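Side-chain contacts in octopine dehydrogenase (Pecten maximus, PDB 3C7A), which catalyses the NADH-dependent reductive condensation of L-arginine with pyruvate to give D-octopine, and the reverse oxidation of octopine with NAD(+): residues 31-34 against 38-41; 123-128 against 136-141; 336-341 against 346-351. All coordinates share one frame; numbering follows the deposited sequence.

Contact 1: residues 31-34 against 38-41. With NAD (nicotinamide-adenine-dinucleotide), chain B.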
loop_
_atom_site.group_PDB
_atom_site.type_symbol
_atom_site.label_atom_id
_atom_site.label_comp_id
_atom_site.label_asym_id
_atom_site.label_seq_id
_atom_site.Cartn_x
_atom_site.Cartn_y
_atom_site.Cartn_z
ATOM N N VAL A 31 17.079 0.199 13.730
ATOM C CA VAL A 31 15.693 0.691 13.722
ATOM C C VAL A 31 15.637 2.221 13.849
ATOM O O VAL A 31 16.269 2.800 14.738
ATOM C CB VAL A 31 14.835 0.026 14.847
ATOM C CG1 VAL A 31 13.384 0.507 14.798
ATOM C CG2 VAL A 31 14.886 -1.493 14.747
ATOM N N LEU A 32 14.879 2.858 12.954
ATOM C CA LEU A 32 14.679 4.313 12.959
ATOM C C LEU A 32 13.189 4.683 13.013
ATOM O O LEU A 32 12.391 4.178 12.217
ATOM C CB LEU A 32 15.340 4.950 11.723
ATOM C CG LEU A 32 15.200 6.461 11.471
ATOM C CD1 LEU A 32 16.104 7.275 12.394
ATOM C CD2 LEU A 32 15.488 6.806 10.011
ATOM N N THR A 33 12.831 5.561 13.953
ATOM C CA THR A 33 11.468 6.119 14.058
ATOM C C THR A 33 11.485 7.619 14.390
ATOM O O THR A 33 12.257 8.066 15.242
ATOM C CB THR A 33 10.566 5.338 15.069
ATOM O OG1 THR A 33 9.354 6.068 15.307
ATOM C CG2 THR A 33 11.279 5.104 16.403
ATOM N N LEU A 34 10.624 8.382 13.714
ATOM C CA LEU A 34 10.619 9.848 13.823
ATOM C C LEU A 34 9.370 10.440 14.503
ATOM O O LEU A 34 9.143 11.655 14.440
ATOM C CB LEU A 34 10.814 10.488 12.436
ATOM C CG LEU A 34 12.056 10.150 11.598
ATOM C CD1 LEU A 34 11.873 10.618 10.157
ATOM C CD2 LEU A 34 13.333 10.735 12.197
ATOM N N GLU A 38 9.495 8.345 20.369
ATOM C CA GLU A 38 9.105 6.924 20.345
ATOM C C GLU A 38 10.286 5.955 20.527
ATOM O O GLU A 38 10.120 4.874 21.105
ATOM C CB GLU A 38 8.336 6.597 19.052
ATOM C CG GLU A 38 7.457 5.342 19.125
ATOM C CD GLU A 38 6.608 5.118 17.872
ATOM O OE1 GLU A 38 7.146 5.210 16.746
ATOM O OE2 GLU A 38 5.399 4.837 18.016
ATOM N N ALA A 39 11.464 6.344 20.038
ATOM C CA ALA A 39 12.673 5.512 20.129
ATOM C C ALA A 39 13.182 5.326 21.564
ATOM O O ALA A 39 13.602 4.228 21.937
ATOM C CB ALA A 39 13.779 6.067 19.233
ATOM N N GLU A 40 13.144 6.399 22.355
ATOM C CA GLU A 40 13.535 6.346 23.770
ATOM C C GLU A 40 12.570 5.508 24.615
ATOM O O GLU A 40 12.992 4.837 25.560
ATOM C CB GLU A 40 13.667 7.755 24.362
ATOM C CG GLU A 40 14.924 8.509 23.929
ATOM C CD GLU A 40 15.227 9.714 24.809
ATOM O OE1 GLU A 40 15.334 9.546 26.045
ATOM O OE2 GLU A 40 15.371 10.828 24.264
ATOM N N ARG A 41 11.283 5.555 24.268
ATOM C CA ARG A 41 10.248 4.760 24.945
ATOM C C ARG A 41 10.442 3.255 24.729
ATOM O O ARG A 41 10.253 2.463 25.657
ATOM C CB ARG A 41 8.843 5.174 24.482
ATOM C CG ARG A 41 8.427 6.605 24.827
ATOM C CD ARG A 41 8.063 6.773 26.303
ATOM N NE ARG A 41 7.339 8.023 26.542
ATOM C CZ ARG A 41 7.194 8.604 27.731
ATOM N NH1 ARG A 41 7.732 8.064 28.820
ATOM N NH2 ARG A 41 6.513 9.738 27.834
HETATM P PA NAD B . 0.213 0.853 12.442
HETATM O O1A NAD B . -1.083 1.548 12.608
HETATM O O2A NAD B . 0.394 -0.180 13.488
HETATM O O5B NAD B . 1.423 1.925 12.478
HETATM C C5B NAD B . 1.567 2.857 13.533
HETATM C C4B NAD B . 2.929 3.544 13.441
HETATM O O4B NAD B . 2.906 4.570 12.462
HETATM C C3B NAD B . 3.346 4.218 14.743
HETATM O O3B NAD B . 4.125 3.373 15.559
HETATM C C2B NAD B . 4.128 5.436 14.288
HETATM O O2B NAD B . 5.506 5.156 14.184
HETATM C C1B NAD B . 3.562 5.744 12.911
HETATM N N9A NAD B . 2.613 6.869 13.047
HETATM C C8A NAD B . 1.272 6.768 13.334
HETATM N N7A NAD B . 0.743 8.010 13.392
HETATM C C5A NAD B . 1.723 8.907 13.147
HETATM C C6A NAD B . 1.718 10.298 13.086
HETATM N N6A NAD B . 0.661 10.968 13.543
HETATM N N1A NAD B . 2.897 10.972 12.809
HETATM C C2A NAD B . 4.067 10.263 12.595
HETATM N N3A NAD B . 4.060 8.879 12.660
HETATM C C4A NAD B . 2.907 8.207 12.930
HETATM O O3 NAD B . 0.280 0.221 10.952
HETATM P PN NAD B . 0.553 -1.346 10.670
HETATM O O1N NAD B . -0.498 -2.132 11.355
HETATM O O2N NAD B . 1.979 -1.643 10.941
HETATM O O5D NAD B . 0.291 -1.511 9.085
HETATM C C5D NAD B . 1.002 -0.788 8.101
HETATM C C4D NAD B . 0.230 -0.812 6.778
HETATM O O4D NAD B . -0.059 -2.146 6.378
HETATM C C3D NAD B . -1.098 -0.074 6.886
HETATM O O3D NAD B . -1.248 0.778 5.773
HETATM C C2D NAD B . -2.146 -1.175 6.877
HETATM O O2D NAD B . -3.326 -0.763 6.226
HETATM C C1D NAD B . -1.450 -2.317 6.143
HETATM N N1N NAD B . -1.919 -3.662 6.556
HETATM C C2N NAD B . -1.924 -4.052 7.876
HETATM C C3N NAD B . -2.366 -5.328 8.240
HETATM C C7N NAD B . -2.140 -5.836 9.642
HETATM O O7N NAD B . -2.647 -7.015 10.002
HETATM N N7N NAD B . -1.397 -5.061 10.558
HETATM C C4N NAD B . -2.805 -6.208 7.246
HETATM C C5N NAD B . -2.794 -5.809 5.910
HETATM C C6N NAD B . -2.344 -4.531 5.582
HETATM O O HOH W 1 11.683 9.031 18.201
#
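Thr33 holds its OG1 anti to its own backbone N (chi1 169°), while Glu38 turns CG the same way (chi1 -159°) and runs extended beyond it, and the two side chains meet at about a right angle. They belong to the strand-turn-helix of a Rossmann fold: Thr33 comes just after the parallel strand 27-32, and Glu38 starts helix 38-46. Thr33 OG1 donates to Glu38 OE1 over 2.8 Å, and OE1 receives it on its anti lone pair, away from OE2. The same oxygen also accepts a hydrogen bond from the 2'-hydroxyl of the adenosine ribose, NAD O2B to Glu38 OE1 being 3.0 Å. Two donors thus grip one oxygen, and threonine suits its place because one short side chain offers both a hydroxyl for the carboxylate and a methyl for the helix. NAD O3B lies 3.1 Å from Glu38 OE2, but this bond is not settled, because its one proton could also go to another acceptor. An acidic residue holding the ribose diol is the classical signature of NAD-binding Rossmann domains, and its negative charge would probably disfavour the extra phosphate of NADP. Elsewhere the cofactor is bound by Gly13 N and Asn12 ND2 of the glycine-rich loop and by Cys148 N.

The other branch of Thr33 does apolar work. Its methyl CG2 packs 3.9 Å from Ala39 CB, and alanine is small enough to let the first helical turn come close to the strand end. Thr33 therefore serves two successive residues, Glu38 and Ala39. A water also links the two backbones, donating to Thr33 O at 3.2 Å and accepting from Ala39 N at 3.3 Å.

Contact 2: residues 123-128 against 136-141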
loop_
_atom_site.group_PDB
_atom_site.type_symbol
_atom_site.label_atom_id
_atom_site.label_comp_id
_atom_site.label_asym_id
_atom_site.label_seq_id
_atom_site.Cartn_x
_atom_site.Cartn_y
_atom_site.Cartn_z
ATOM N N PHE A 123 7.022 8.386 -7.856
ATOM C CA PHE A 123 7.017 9.820 -8.190
ATOM C C PHE A 123 7.566 10.678 -7.044
ATOM O O PHE A 123 8.309 11.639 -7.280
ATOM C CB PHE A 123 5.610 10.315 -8.576
ATOM C CG PHE A 123 4.954 9.539 -9.701
ATOM C CD1 PHE A 123 5.673 9.164 -10.837
ATOM C CD2 PHE A 123 3.598 9.219 -9.633
ATOM C CE1 PHE A 123 5.058 8.455 -11.874
ATOM C CE2 PHE A 123 2.972 8.513 -10.666
ATOM C CZ PHE A 123 3.705 8.130 -11.790
ATOM N N GLN A 124 7.194 10.321 -5.814
ATOM C CA GLN A 124 7.609 11.035 -4.598
ATOM C C GLN A 124 9.115 10.903 -4.326
ATOM O O GLN A 124 9.772 11.884 -3.965
ATOM C CB GLN A 124 6.791 10.545 -3.391
ATOM C CG GLN A 124 7.021 11.316 -2.085
ATOM C CD GLN A 124 6.120 10.847 -0.946
ATOM O OE1 GLN A 124 6.018 9.651 -0.661
ATOM N NE2 GLN A 124 5.465 11.797 -0.283
ATOM N N CYS A 125 9.643 9.689 -4.500
ATOM C CA CYS A 125 11.071 9.401 -4.314
ATOM C C CYS A 125 11.957 10.198 -5.281
ATOM O O CYS A 125 13.005 10.720 -4.886
ATOM C CB CYS A 125 11.332 7.894 -4.465
ATOM S SG CYS A 125 13.018 7.333 -4.063
ATOM N N ARG A 126 11.521 10.295 -6.539
ATOM C CA ARG A 126 12.248 11.033 -7.579
ATOM C C ARG A 126 12.347 12.536 -7.283
ATOM O O ARG A 126 13.397 13.148 -7.499
ATOM C CB ARG A 126 11.605 10.803 -8.955
ATOM C CG ARG A 126 11.961 9.468 -9.614
ATOM C CD ARG A 126 11.071 9.183 -10.826
ATOM N NE ARG A 126 11.625 8.142 -11.695
ATOM C CZ ARG A 126 10.957 7.530 -12.673
ATOM N NH1 ARG A 126 9.688 7.835 -12.924
ATOM N NH2 ARG A 126 11.560 6.601 -13.403
ATOM N N ASP A 127 11.255 13.116 -6.783
ATOM C CA ASP A 127 11.186 14.552 -6.480
ATOM C C ASP A 127 12.129 14.978 -5.347
ATOM O O ASP A 127 12.798 16.010 -5.446
ATOM C CB ASP A 127 9.742 14.960 -6.149
ATOM C CG ASP A 127 9.589 16.459 -5.918
ATOM O OD1 ASP A 127 9.603 17.227 -6.904
ATOM O OD2 ASP A 127 9.444 16.867 -4.745
ATOM N N ILE A 128 12.180 14.179 -4.282
ATOM C CA ILE A 128 12.931 14.534 -3.073
ATOM C C ILE A 128 14.435 14.215 -3.171
ATOM O O ILE A 128 15.265 15.008 -2.715
ATOM C CB ILE A 128 12.281 13.919 -1.791
ATOM C CG1 ILE A 128 10.848 14.448 -1.621
ATOM C CG2 ILE A 128 13.104 14.235 -0.539
ATOM C CD1 ILE A 128 9.984 13.666 -0.640
ATOM N N VAL A 136 20.182 4.574 -7.536
ATOM C CA VAL A 136 19.602 3.501 -6.704
ATOM C C VAL A 136 18.511 2.692 -7.434
ATOM O O VAL A 136 18.175 2.996 -8.582
ATOM C CB VAL A 136 19.036 4.053 -5.355
ATOM C CG1 VAL A 136 20.135 4.720 -4.534
ATOM C CG2 VAL A 136 17.876 5.025 -5.595
ATOM N N SER A 137 17.975 1.667 -6.761
ATOM C CA SER A 137 16.843 0.867 -7.263
ATOM C C SER A 137 15.588 1.030 -6.387
ATOM O O SER A 137 15.701 1.276 -5.183
ATOM C CB SER A 137 17.224 -0.616 -7.352
ATOM O OG SER A 137 18.212 -0.849 -8.343
ATOM N N MET A 138 14.405 0.880 -6.993
ATOM C CA MET A 138 13.114 1.040 -6.291
ATOM C C MET A 138 12.206 -0.207 -6.425
ATOM O O MET A 138 11.879 -0.623 -7.541
ATOM C CB MET A 138 12.386 2.313 -6.783
ATOM C CG MET A 138 13.110 3.643 -6.481
ATOM S SD MET A 138 12.378 5.149 -7.204
ATOM C CE MET A 138 12.937 5.037 -8.905
ATOM N N MET A 139 11.797 -0.780 -5.284
ATOM C CA MET A 139 11.040 -2.054 -5.215
ATOM C C MET A 139 9.694 -1.889 -4.475
ATOM O O MET A 139 9.669 -1.364 -3.361
ATOM C CB MET A 139 11.907 -3.123 -4.519
ATOM C CG MET A 139 11.447 -4.581 -4.665
ATOM S SD MET A 139 12.531 -5.757 -3.802
ATOM C CE MET A 139 11.859 -7.327 -4.346
ATOM N N SER A 140 8.591 -2.351 -5.081
ATOM C CA SER A 140 7.227 -2.138 -4.534
ATOM C C SER A 140 6.344 -3.400 -4.386
ATOM O O SER A 140 6.019 -4.053 -5.383
ATOM C CB SER A 140 6.472 -1.099 -5.379
ATOM O OG SER A 140 7.098 0.174 -5.339
ATOM N N PHE A 141 5.934 -3.705 -3.149
ATOM C CA PHE A 141 5.095 -4.884 -2.831
ATOM C C PHE A 141 3.582 -4.591 -2.814
ATOM O O PHE A 141 3.167 -3.460 -2.541
ATOM C CB PHE A 141 5.516 -5.495 -1.484
ATOM C CG PHE A 141 6.753 -6.358 -1.557
ATOM C CD1 PHE A 141 8.023 -5.795 -1.438
ATOM C CD2 PHE A 141 6.646 -7.736 -1.731
ATOM C CE1 PHE A 141 9.171 -6.591 -1.501
ATOM C CE2 PHE A 141 7.787 -8.543 -1.796
ATOM C CZ PHE A 141 9.052 -7.968 -1.680
#
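The guanidinium of Arg126 is the flat group that takes part here, and it is met by the methyl end of Met138, which approaches obliquely. The nearest atoms are Arg126 NE and Met138 CE, 4.4 Å apart, so this is a loose van der Waals contact rather than a stack. Beyond NE the polar ends turn to other work: NH1 and NH2 make weak hydrogen bonds to Ile394 O and Leu395 O of the helix 391-396. Those carbonyls engage its N-H groups, if weakly, while the methionine methyl needs nothing polar from it.

The second part of the contact is sulfur against sulfur. Cys125 SG lies 3.9 Å from Met138 SD, and Cys125 CB is almost as near to that sulfur, at 4.0 Å. These are apolar contacts between large, polarisable atoms. Cysteine brings a soft atom on a short stem, which suits the inner face of a helix, and methionine has the length to bridge to it from the strand, since the CA atoms of Cys125 and Met138 are 8.8 Å apart. The methionine chain runs out straight through chi2 and then bends at chi3 (-78°); the bend carries CE away from the cysteine and to the arginine, so that one side chain spans two successive helical residues.

Such packing is what joins helix to sheet in a beta-alpha-beta crossover, here strand 111-114, helix 121-129 and strand 137-141. Met138 projects from the sheet face that the helix covers. Its strand is held between two others, pairing in parallel with 111-114 and antiparallel with 156-171, and helix 95-102 packs beside helix 121-129, where Phe99 touches Gln124 and Ile128.

Contact 3: residues 336-341 against 346-351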
loop_
_atom_site.group_PDB
_atom_site.type_symbol
_atom_site.label_atom_id
_atom_site.label_comp_id
_atom_site.label_asym_id
_atom_site.label_seq_id
_atom_site.Cartn_x
_atom_site.Cartn_y
_atom_site.Cartn_z
ATOM N N VAL A 336 -4.473 9.461 -7.687
ATOM C CA VAL A 336 -3.258 9.128 -8.450
ATOM C C VAL A 336 -3.603 8.473 -9.798
ATOM O O VAL A 336 -2.996 8.795 -10.827
ATOM C CB VAL A 336 -2.278 8.229 -7.633
ATOM C CG1 VAL A 336 -0.949 8.051 -8.371
ATOM C CG2 VAL A 336 -2.025 8.816 -6.244
ATOM N N PHE A 337 -4.584 7.568 -9.782
ATOM C CA PHE A 337 -5.090 6.910 -10.996
ATOM C C PHE A 337 -5.698 7.905 -11.998
ATOM O O PHE A 337 -5.521 7.754 -13.210
ATOM C CB PHE A 337 -6.102 5.812 -10.625
ATOM C CG PHE A 337 -6.749 5.133 -11.811
ATOM C CD1 PHE A 337 -6.016 4.282 -12.636
ATOM C CD2 PHE A 337 -8.102 5.329 -12.086
ATOM C CE1 PHE A 337 -6.616 3.649 -13.732
ATOM C CE2 PHE A 337 -8.713 4.702 -13.175
ATOM C CZ PHE A 337 -7.968 3.859 -14.000
ATOM N N LYS A 338 -6.399 8.915 -11.482
ATOM C CA LYS A 338 -7.013 9.963 -12.310
ATOM C C LYS A 338 -5.967 10.784 -13.082
ATOM O O LYS A 338 -6.173 11.114 -14.254
ATOM C CB LYS A 338 -7.919 10.869 -11.454
ATOM C CG LYS A 338 -8.565 12.064 -12.177
ATOM C CD LYS A 338 -9.592 11.643 -13.230
ATOM C CE LYS A 338 -10.253 12.860 -13.873
ATOM N NZ LYS A 338 -11.201 12.488 -14.965
ATOM N N GLY A 339 -4.851 11.095 -12.425
ATOM C CA GLY A 339 -3.742 11.819 -13.056
ATOM C C GLY A 339 -3.127 11.100 -14.247
ATOM O O GLY A 339 -2.780 11.732 -15.250
ATOM N N VAL A 340 -2.992 9.780 -14.130
ATOM C CA VAL A 340 -2.470 8.930 -15.208
ATOM C C VAL A 340 -3.435 8.902 -16.403
ATOM O O VAL A 340 -3.002 8.964 -17.559
ATOM C CB VAL A 340 -2.172 7.482 -14.706
ATOM C CG1 VAL A 340 -1.665 6.590 -15.841
ATOM C CG2 VAL A 340 -1.160 7.503 -13.561
ATOM N N ALA A 341 -4.734 8.827 -16.112
ATOM C CA ALA A 341 -5.779 8.810 -17.142
ATOM C C ALA A 341 -5.832 10.097 -17.974
ATOM O O ALA A 341 -6.030 10.041 -19.191
ATOM C CB ALA A 341 -7.141 8.522 -16.516
ATOM N N VAL A 346 -7.918 9.480 -21.663
ATOM C CA VAL A 346 -9.028 8.532 -21.515
ATOM C C VAL A 346 -10.038 9.017 -20.468
ATOM O O VAL A 346 -9.667 9.327 -19.332
ATOM C CB VAL A 346 -8.516 7.107 -21.146
ATOM C CG1 VAL A 346 -9.675 6.120 -21.016
ATOM C CG2 VAL A 346 -7.509 6.603 -22.178
ATOM N N ALA A 347 -11.310 9.081 -20.861
ATOM C CA ALA A 347 -12.395 9.475 -19.957
ATOM C C ALA A 347 -12.834 8.314 -19.058
ATOM O O ALA A 347 -12.912 7.168 -19.509
ATOM C CB ALA A 347 -13.580 10.013 -20.751
ATOM N N ILE A 348 -13.121 8.624 -17.794
ATOM C CA ILE A 348 -13.528 7.616 -16.799
ATOM C C ILE A 348 -14.721 8.079 -15.930
ATOM O O ILE A 348 -14.540 8.431 -14.761
ATOM C CB ILE A 348 -12.327 7.160 -15.901
ATOM C CG1 ILE A 348 -11.515 8.366 -15.397
ATOM C CG2 ILE A 348 -11.429 6.183 -16.655
ATOM C CD1 ILE A 348 -10.614 8.070 -14.198
ATOM N N PRO A 349 -15.946 8.069 -16.502
ATOM C CA PRO A 349 -17.145 8.629 -15.848
ATOM C C PRO A 349 -17.590 7.966 -14.536
ATOM O O PRO A 349 -18.088 8.660 -13.645
ATOM C CB PRO A 349 -18.236 8.472 -16.918
ATOM C CG PRO A 349 -17.755 7.374 -17.796
ATOM C CD PRO A 349 -16.266 7.525 -17.835
ATOM N N SER A 350 -17.420 6.648 -14.424
ATOM C CA SER A 350 -17.818 5.911 -13.218
ATOM C C SER A 350 -16.901 6.181 -12.021
ATOM O O SER A 350 -17.377 6.314 -10.888
ATOM C CB SER A 350 -17.907 4.406 -13.495
ATOM O OG SER A 350 -19.091 4.087 -14.209
ATOM N N ASN A 351 -15.594 6.255 -12.277
ATOM C CA ASN A 351 -14.612 6.610 -11.247
ATOM C C ASN A 351 -14.792 8.043 -10.734
ATOM O O ASN A 351 -14.611 8.304 -9.543
ATOM C CB ASN A 351 -13.177 6.403 -11.755
ATOM C CG ASN A 351 -12.700 4.961 -11.615
ATOM O OD1 ASN A 351 -11.965 4.627 -10.684
ATOM N ND2 ASN A 351 -13.110 4.105 -12.543
HETATM O O HOH W 2 -9.676 11.406 -17.419
#
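Ile348 is the tightly packed centre of this contact, its CD1 methyl set among three side chains of the helix 330-344. That methyl is 3.8 Å from Lys338 CD, 4.0 Å from Phe337 CE2 and 4.2 Å from Ala341 CB. The isoleucine pays for the position: CG1 stands between the backbone N and the carbonyl carbon (chi1 46°), an uncommon choice that sends the long branch to the helix. Each partner suits its place, the ring offering a broad hydrocarbon wall that the methyl meets obliquely, the lysine its methylenes, and the alanine a small surface that permits close approach. Where the chain turns, Val346 N donates almost straight to Ala341 O over 3.2 Å (N-H...O angle 175°), a bond that spans five residues instead of the four of an alpha-helix, as six-to-one bonds at helix C-termini do.

Beside this core lies a buried polar margin. Lys338 NZ runs past Ile348 to a water 3.1 Å away, which in turn donates to Val346 O at 2.8 Å, so a single water bridges the ammonium and the Val346 carbonyl. The ammonium also has a salt bridge to Asp352. The looser side is that of the ring, where Phe337 and Val346 remain partly exposed. Here Asn351 OD1 comes only to 4.1 Å from Phe337 CE2, its amide plane turned 47° from the ring; its ND2 is held by Glu252 of helix 240-263, which also accepts from Ser350 N.

Ile348 is the N-cap of the next helix, and Pro349, which has no N-H to lose, is well suited to the first turn. The whole is the junction of two consecutive helices, 330-344 and 349-362, joined by a short loop, within the alpha-helical domain characteristic of the octopine and nopaline dehydrogenases.

Overall arrangement
All three contacts are mostly buried, yet only contact 1 touches the cofactor. Contacts 1 and 2 reach the same sheet, with centres about 24 Å apart, and each packs a helix against a strand or its end; contact 3 joins two consecutive helices in the other domain, on the opposite side of the chain's centre from contact 1. Their chemistry follows their place. The cofactor-binding end of strand 27-32 calls for hydroxyl, carboxylate and water, the crossover of 123-128 with 136-141 for sulfur and hydrocarbon, and the junction of 336-341 with 346-351 for hydrocarbon packing, aromatic and aliphatic, sealed by a backbone bond. Contacts 2 and 3 approach to about 5 Å between nearest atoms without touching.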